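Local structure of Pbp related beta-lactamase (Pyrococcus abyssi, 2QMI) at residues T376-V381 with R391-A396. The protein is probably a serine peptidase related to penicillin-binding proteins and beta-lactamases, and assembles into a self-compartmentalizing octamer. Numbering follows the deposited sequence.
Sequences TIKFEV and RALGRA
Glu380 and Arg391 form an antiparallel hydrogen-bonded pair. Glu380 N donates to Arg391 O at 3.1 Å, and Arg391 N donates to Glu380 O at 3.3 Å. Leu393 N adds a third backbone bond, 3.0 Å to Lys378 O, which carries the pairing past the end of the second strand.

Between these bonds lies the non-hydrogen-bonded pair of Phe379 and Ala392. Here Phe379 CA also makes a CH-O contact of 3.2 Å with Arg391 O. That oxygen therefore receives both an N-H and a weaker C-H.

The apolar contacts form two groups. In one, Phe379 CE1 reaches Ala392 CB at 4.0 Å, and Ile377 CD1 lies at the ring edge, in its plane. Leu444 and Tyr399 add to the packing on Phe379. In the other, Leu393, just past the end of its strand, points its CB toward the first segment. Its CG stands anti to its carbonyl carbon (chi1 -83°) and lies by the first strand. With chi2 near 56°, CD2 presses on Lys378 CB at 3.5 Å, tighter than usual for two carbons, while CD1 lies over the backbone at Phe379 C, 3.6 Å away.

Charge plays a lesser part. Glu380 OE1 and Arg391 NH2 are 5.1 Å apart, too far for a salt bridge, though their opposite charges probably attract.

Around the contact, Thr376 OG1 bonds Leu114 O of a second subunit, and Arg395 NH1 bonds Glu219 O of a third. The arrangement is the open end of a beta hairpin, strands 378-384 and 387-392, in the eight-stranded antiparallel barrel of the octamerisation domain.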
ATOM      1  N   THR A 376      -4.036  29.497 -14.690  1.00 19.88           N
ATOM      2  CA  THR A 376      -3.379  28.633 -15.668  1.00 19.61           C
ATOM      3  C   THR A 376      -2.344  27.706 -15.031  1.00 20.87           C
ATOM      4  O   THR A 376      -2.372  26.490 -15.242  1.00 19.96           O
ATOM      5  CB  THR A 376      -2.673  29.446 -16.765  1.00 18.01           C
ATOM      6  OG1 THR A 376      -1.846  30.444 -16.158  1.00 17.28           O
ATOM      7  CG2 THR A 376      -3.694  30.096 -17.689  1.00 17.04           C
ATOM      8  N   ILE A 377      -1.417  28.280 -14.270  1.00 21.61           N
ATOM      9  CA  ILE A 377      -0.387  27.482 -13.609  1.00 23.42           C
ATOM     10  C   ILE A 377      -0.479  27.640 -12.102  1.00 24.03           C
ATOM     11  O   ILE A 377      -0.842  28.710 -11.600  1.00 23.69           O
ATOM     12  CB  ILE A 377       1.030  27.868 -14.088  1.00 23.78           C
ATOM     13  CG1 ILE A 377       1.242  29.382 -13.965  1.00 22.60           C
ATOM     14  CG2 ILE A 377       1.229  27.404 -15.526  1.00 25.11           C
ATOM     15  CD1 ILE A 377       2.600  29.839 -14.441  1.00 19.96           C
ATOM     16  N   LYS A 378      -0.149  26.568 -11.383  1.00 26.06           N
ATOM     17  CA  LYS A 378      -0.228  26.561  -9.921  1.00 27.54           C
ATOM     18  C   LYS A 378       1.102  26.242  -9.246  1.00 27.84           C
ATOM     19  O   LYS A 378       1.806  25.298  -9.643  1.00 27.86           O
ATOM     20  CB  LYS A 378      -1.267  25.530  -9.452  1.00 28.81           C
ATOM     21  CG  LYS A 378      -2.548  25.494 -10.268  1.00 31.01           C
ATOM     22  CD  LYS A 378      -2.347  24.789 -11.604  1.00 33.42           C
ATOM     23  CE  LYS A 378      -3.596  24.909 -12.478  1.00 34.92           C
ATOM     24  NZ  LYS A 378      -4.799  24.362 -11.778  1.00 36.56           N
ATOM     25  N   PHE A 379       1.422  27.020  -8.211  1.00 26.39           N
ATOM     26  CA  PHE A 379       2.654  26.855  -7.447  1.00 27.61           C
ATOM     27  C   PHE A 379       2.373  26.947  -5.955  1.00 27.58           C
ATOM     28  O   PHE A 379       1.403  27.572  -5.539  1.00 27.44           O
ATOM     29  CB  PHE A 379       3.647  27.966  -7.786  1.00 27.62           C
ATOM     30  CG  PHE A 379       4.216  27.882  -9.167  1.00 28.45           C
ATOM     31  CD1 PHE A 379       5.452  27.288  -9.385  1.00 28.51           C
ATOM     32  CD2 PHE A 379       3.533  28.429 -10.249  1.00 28.50           C
ATOM     33  CE1 PHE A 379       6.005  27.243 -10.662  1.00 29.66           C
ATOM     34  CE2 PHE A 379       4.077  28.389 -11.532  1.00 29.04           C
ATOM     35  CZ  PHE A 379       5.315  27.796 -11.739  1.00 29.49           C
ATOM     36  N   GLU A 380       3.229  26.326  -5.151  1.00 28.05           N
ATOM     37  CA  GLU A 380       3.083  26.416  -3.708  1.00 27.97           C
ATOM     38  C   GLU A 380       4.416  26.825  -3.104  1.00 26.62           C
ATOM     39  O   GLU A 380       5.460  26.277  -3.454  1.00 26.32           O
ATOM     40  CB  GLU A 380       2.632  25.095  -3.080  1.00 30.78           C
ATOM     41  CG  GLU A 380       2.755  25.127  -1.554  1.00 35.54           C
ATOM     42  CD  GLU A 380       1.553  24.549  -0.825  1.00 39.07           C
ATOM     43  OE1 GLU A 380       1.445  23.299  -0.741  1.00 40.81           O
ATOM     44  OE2 GLU A 380       0.716  25.354  -0.340  1.00 40.82           O
ATOM     45  N   VAL A 381       4.372  27.812  -2.215  1.00 25.01           N
ATOM     46  CA  VAL A 381       5.569  28.282  -1.549  1.00 23.52           C
ATOM     47  C   VAL A 381       5.611  27.767  -0.109  1.00 24.30           C
ATOM     48  O   VAL A 381       4.663  27.934   0.661  1.00 24.23           O
ATOM     49  CB  VAL A 381       5.639  29.823  -1.552  1.00 23.03           C
ATOM     50  CG1 VAL A 381       6.743  30.303  -0.627  1.00 22.22           C
ATOM     51  CG2 VAL A 381       5.900  30.319  -2.966  1.00 22.13           C
ATOM     52  N   ARG A 391       7.676  25.385  -5.669  1.00 29.26           N
ATOM     53  CA  ARG A 391       7.438  24.152  -6.416  1.00 30.79           C
ATOM     54  C   ARG A 391       6.188  24.209  -7.294  1.00 30.48           C
ATOM     55  O   ARG A 391       5.240  24.944  -7.011  1.00 30.41           O
ATOM     56  CB  ARG A 391       7.323  22.962  -5.457  1.00 31.76           C
ATOM     57  CG  ARG A 391       7.432  21.608  -6.159  1.00 34.30           C
ATOM     58  CD  ARG A 391       6.815  20.488  -5.333  1.00 34.65           C
ATOM     59  NE  ARG A 391       5.402  20.759  -5.084  1.00 36.16           N
ATOM     60  CZ  ARG A 391       4.560  19.901  -4.513  1.00 37.04           C
ATOM     61  NH1 ARG A 391       4.989  18.701  -4.128  1.00 37.61           N
ATOM     62  NH2 ARG A 391       3.287  20.241  -4.326  1.00 36.79           N
ATOM     63  N   ALA A 392       6.192  23.409  -8.355  1.00 31.21           N
ATOM     64  CA  ALA A 392       5.073  23.367  -9.285  1.00 30.79           C
ATOM     65  C   ALA A 392       4.102  22.224  -8.988  1.00 31.93           C
ATOM     66  O   ALA A 392       4.511  21.066  -8.854  1.00 32.00           O
ATOM     67  CB  ALA A 392       5.601  23.240 -10.700  1.00 29.86           C
ATOM     68  N   LEU A 393       2.816  22.543  -8.871  1.00 31.68           N
ATOM     69  CA  LEU A 393       1.829  21.502  -8.628  1.00 33.62           C
ATOM     70  C   LEU A 393       1.808  20.653  -9.898  1.00 34.09           C
ATOM     71  O   LEU A 393       2.566  20.919 -10.831  1.00 35.29           O
ATOM     72  CB  LEU A 393       0.441  22.103  -8.367  1.00 33.43           C
ATOM     73  CG  LEU A 393       0.132  22.587  -6.946  1.00 32.92           C
ATOM     74  CD1 LEU A 393       1.166  23.603  -6.497  1.00 31.87           C
ATOM     75  CD2 LEU A 393      -1.280  23.181  -6.908  1.00 32.51           C
ATOM     76  N   GLY A 394       0.945  19.645  -9.940  1.00 34.98           N
ATOM     77  CA  GLY A 394       0.884  18.782 -11.106  1.00 35.71           C
ATOM     78  C   GLY A 394       1.656  17.506 -10.816  1.00 35.76           C
ATOM     79  O   GLY A 394       2.878  17.538 -10.632  1.00 36.36           O
ATOM     80  N   ARG A 395       0.944  16.384 -10.766  1.00 36.09           N
ATOM     81  CA  ARG A 395       1.550  15.083 -10.482  1.00 35.71           C
ATOM     82  C   ARG A 395       2.377  14.578 -11.659  1.00 35.67           C
ATOM     83  O   ARG A 395       3.025  13.535 -11.569  1.00 36.10           O
ATOM     84  CB  ARG A 395       0.463  14.058 -10.164  1.00 35.40           C
ATOM     85  CG  ARG A 395      -0.567  14.539  -9.147  1.00 35.74           C
ATOM     86  CD  ARG A 395      -1.833  13.688  -9.234  1.00 36.42           C
ATOM     87  NE  ARG A 395      -2.253  13.516 -10.625  1.00 37.68           N
ATOM     88  CZ  ARG A 395      -3.444  13.057 -10.999  1.00 38.78           C
ATOM     89  NH1 ARG A 395      -4.348  12.723 -10.086  1.00 38.57           N
ATOM     90  NH2 ARG A 395      -3.729  12.931 -12.288  1.00 39.02           N
ATOM     91  N   ALA A 396       2.363  15.327 -12.757  1.00 35.77           N
ATOM     92  CA  ALA A 396       3.104  14.934 -13.951  1.00 35.62           C
ATOM     93  C   ALA A 396       4.353  15.778 -14.161  1.00 35.60           C
ATOM     94  O   ALA A 396       5.363  15.284 -14.675  1.00 35.59           O
ATOM     95  CB  ALA A 396       2.200  15.034 -15.173  1.00 35.23           C
TER